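Local coordinates for protein osa (Shigella flexneri, PDB 4O7K) that suppresses the oncogenicity of Agrobacterium tumefaciens and acts as a plasmid fertility inhibition factor of the ParB/Srx superfamily, at residues Ala121-Thr126 with Phe154-Arg159. The protein carries 1 engineered substitution. Sequence-based numbering, arbitrary orientation. Where two conformers were deposited one is given.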
ATOM      1  N   ALA A 121      -3.148   1.048   5.966  1.00 20.30           N
ATOM      2  CA  ALA A 121      -3.539   2.331   5.398  1.00 25.07           C
ATOM      3  C   ALA A 121      -4.971   2.283   4.893  1.00 27.33           C
ATOM      4  O   ALA A 121      -5.449   1.241   4.420  1.00 28.96           O
ATOM      5  CB  ALA A 121      -2.604   2.706   4.269  1.00 22.74           C
ATOM      6  N   ASP A 122      -5.647   3.419   4.995  1.00 23.78           N
ATOM      7  CA  ASP A 122      -6.983   3.614   4.428  1.00 26.67           C
ATOM      8  C   ASP A 122      -6.887   4.501   3.193  1.00 29.35           C
ATOM      9  O   ASP A 122      -6.525   5.672   3.292  1.00 26.41           O
ATOM     10  CB  ASP A 122      -7.909   4.242   5.462  1.00 24.41           C
ATOM     11  CG  ASP A 122      -8.166   3.324   6.640  1.00 31.48           C
ATOM     12  OD1 ASP A 122      -9.102   2.502   6.557  1.00 26.16           O
ATOM     13  OD2 ASP A 122      -7.431   3.424   7.647  1.00 29.14           O
ATOM     14  N   VAL A 123      -7.172   3.933   2.024  1.00 27.36           N
ATOM     15  CA  VAL A 123      -6.990   4.661   0.775  1.00 25.74           C
ATOM     16  C   VAL A 123      -8.283   4.696  -0.031  1.00 26.66           C
ATOM     17  O   VAL A 123      -9.276   4.061   0.324  1.00 24.72           O
ATOM     18  CB  VAL A 123      -5.878   4.045  -0.102  1.00 27.01           C
ATOM     19  CG1 VAL A 123      -4.550   3.969   0.676  1.00 21.50           C
ATOM     20  CG2 VAL A 123      -6.309   2.675  -0.595  1.00 25.86           C
ATOM     21  N   SER A 124      -8.254   5.443  -1.128  0.52 21.90           N
ATOM     22  CA  SER A 124      -9.429   5.600  -1.961  0.52 24.40           C
ATOM     23  C   SER A 124      -9.029   5.809  -3.408  0.52 24.50           C
ATOM     24  O   SER A 124      -8.037   6.476  -3.693  0.52 25.50           O
ATOM     25  CB  SER A 124     -10.272   6.780  -1.470  0.52 25.22           C
ATOM     26  OG  SER A 124     -10.622   6.619  -0.107  0.52 27.97           O
ATOM     27  N   PRO A 125      -9.806   5.237  -4.336  1.00 22.30           N
ATOM     28  CA  PRO A 125      -9.620   5.569  -5.744  1.00 21.47           C
ATOM     29  C   PRO A 125     -10.122   6.990  -5.970  1.00 24.19           C
ATOM     30  O   PRO A 125     -11.015   7.423  -5.241  1.00 26.75           O
ATOM     31  CB  PRO A 125     -10.502   4.557  -6.468  1.00 24.13           C
ATOM     32  CG  PRO A 125     -11.563   4.219  -5.473  1.00 23.74           C
ATOM     33  CD  PRO A 125     -10.917   4.300  -4.122  1.00 25.61           C
ATOM     34  N   THR A 126      -9.567   7.698  -6.946  1.00 24.49           N
ATOM     35  CA  THR A 126     -10.031   9.045  -7.246  1.00 23.11           C
ATOM     36  C   THR A 126      -9.666   9.402  -8.684  1.00 26.75           C
ATOM     37  O   THR A 126      -9.030   8.614  -9.392  1.00 26.63           O
ATOM     38  CB  THR A 126      -9.447  10.093  -6.237  1.00 23.29           C
ATOM     39  OG1 THR A 126     -10.157  11.340  -6.348  1.00 25.72           O
ATOM     40  CG2 THR A 126      -7.953  10.315  -6.448  1.00 25.24           C
ATOM     41  N   PHE A 154       1.059  -5.675  -0.594  1.00 25.16           N
ATOM     42  CA  PHE A 154       0.597  -5.430   0.754  1.00 23.48           C
ATOM     43  C   PHE A 154      -0.891  -5.103   0.716  1.00 24.49           C
ATOM     44  O   PHE A 154      -1.411  -4.679  -0.318  1.00 25.51           O
ATOM     45  CB  PHE A 154       1.424  -4.315   1.432  1.00 25.57           C
ATOM     46  CG  PHE A 154       1.572  -3.050   0.615  1.00 25.83           C
ATOM     47  CD1 PHE A 154       0.595  -2.071   0.648  1.00 26.08           C
ATOM     48  CD2 PHE A 154       2.717  -2.824  -0.134  1.00 24.25           C
ATOM     49  CE1 PHE A 154       0.733  -0.900  -0.082  1.00 26.76           C
ATOM     50  CE2 PHE A 154       2.872  -1.654  -0.864  1.00 28.01           C
ATOM     51  CZ  PHE A 154       1.879  -0.689  -0.840  1.00 27.06           C
ATOM     52  N   PRO A 155      -1.589  -5.339   1.830  1.00 23.41           N
ATOM     53  CA  PRO A 155      -3.015  -5.011   1.881  1.00 23.76           C
ATOM     54  C   PRO A 155      -3.255  -3.541   2.217  1.00 23.03           C
ATOM     55  O   PRO A 155      -2.431  -2.922   2.897  1.00 22.45           O
ATOM     56  CB  PRO A 155      -3.554  -5.910   2.995  1.00 22.25           C
ATOM     57  CG  PRO A 155      -2.368  -6.273   3.829  1.00 25.65           C
ATOM     58  CD  PRO A 155      -1.115  -5.997   3.059  1.00 25.31           C
ATOM     59  N   VAL A 156      -4.366  -3.010   1.729  1.00 24.60           N
ATOM     60  CA  VAL A 156      -4.825  -1.674   2.094  1.00 21.56           C
ATOM     61  C   VAL A 156      -6.322  -1.777   2.348  1.00 23.09           C
ATOM     62  O   VAL A 156      -6.957  -2.767   1.972  1.00 25.44           O
ATOM     63  CB  VAL A 156      -4.540  -0.620   1.003  1.00 23.01           C
ATOM     64  CG1 VAL A 156      -3.043  -0.413   0.812  1.00 23.23           C
ATOM     65  CG2 VAL A 156      -5.207  -1.015  -0.316  1.00 26.40           C
ATOM     66  N   LEU A 157      -6.872  -0.758   2.993  1.00 21.66           N
ATOM     67  CA  LEU A 157      -8.284  -0.724   3.364  1.00 23.01           C
ATOM     68  C   LEU A 157      -9.065   0.274   2.516  1.00 26.56           C
ATOM     69  O   LEU A 157      -8.587   1.368   2.246  1.00 26.74           O
ATOM     70  CB  LEU A 157      -8.436  -0.358   4.843  1.00 25.14           C
ATOM     71  CG  LEU A 157      -8.031  -1.432   5.853  1.00 23.47           C
ATOM     72  CD1 LEU A 157      -8.000  -0.821   7.240  1.00 23.64           C
ATOM     73  CD2 LEU A 157      -9.043  -2.569   5.792  1.00 23.60           C
ATOM     74  N   SER A 158     -10.267  -0.127   2.113  1.00 23.07           N
ATOM     75  CA  SER A 158     -11.142   0.688   1.289  1.00 24.16           C
ATOM     76  C   SER A 158     -12.526   0.732   1.919  1.00 29.71           C
ATOM     77  O   SER A 158     -12.979  -0.239   2.524  1.00 26.56           O
ATOM     78  CB  SER A 158     -11.202   0.128  -0.130  1.00 25.25           C
ATOM     79  OG  SER A 158     -12.223   0.737  -0.888  1.00 28.81           O
ATOM     80  N   ARG A 159     -13.199   1.865   1.740  1.00 24.33           N
ATOM     81  CA  ARG A 159     -14.413   2.215   2.469  1.00 27.42           C
ATOM     82  C   ARG A 159     -15.629   1.371   2.084  1.00 25.02           C
ATOM     83  O   ARG A 159     -16.553   1.203   2.881  1.00 29.29           O
ATOM     84  CB  ARG A 159     -14.710   3.709   2.220  1.00 33.51           C
ATOM     85  CG  ARG A 159     -15.247   4.514   3.394  1.00 58.12           C
ATOM     86  CD  ARG A 159     -15.371   6.002   3.006  1.00 46.60           C
ATOM     87  NE  ARG A 159     -14.069   6.576   2.644  1.00 57.88           N
ATOM     88  CZ  ARG A 159     -13.853   7.435   1.642  1.00 53.54           C
ATOM     89  NH1 ARG A 159     -14.853   7.852   0.867  1.00 49.89           N
ATOM     90  NH2 ARG A 159     -12.620   7.877   1.412  1.00 32.95           N
TER
HETATM   91  O   HOH W   1      -1.538  -0.660   4.417  1.00 24.82           O
HETATM   92  O   HOH W   2     -11.971   3.636  -0.169  1.00 26.42           O
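Asp122 and Leu157 illustrate how two strands from different sheets can be joined by a single parallel bridge. Leu157 gives its backbone N to Ala121 O at 2.8 Å and receives Val123 N on its own O at 2.9 Å, so one residue spends both its N-H and its C=O on Asp122's neighbours. The short strand segments diverge at 71°, and water takes over where direct bonding ends: one molecule links Ala121 N to Pro155 O, another Val123 O to Arg159 N.

On one face, the side chains of Asp122 and Leu157 run side by side in the same direction, each with its CG anti to the carbonyl carbon (chi1 -66° and -72°). Asp122 OD1 lies alongside Leu157 CB, at 3.4 Å, and close to CD1. On the other face, the buried Val123 and Val156 cross at about a right angle, touching through their CG2 methyls at 3.9 Å; Phe136 and Val71 extend this apolar packing into the two sheets. Farther along, the Arg159 chain bends at chi3 and reaches over towards Ser124.

Chemically, the polar join between strands 118-128 and 153-158 is made by main-chain atoms and water, through two short backbone bonds and two water bridges, with a single apolar side-chain contact beside them; the bonding itself therefore hardly depends on which side chains are present.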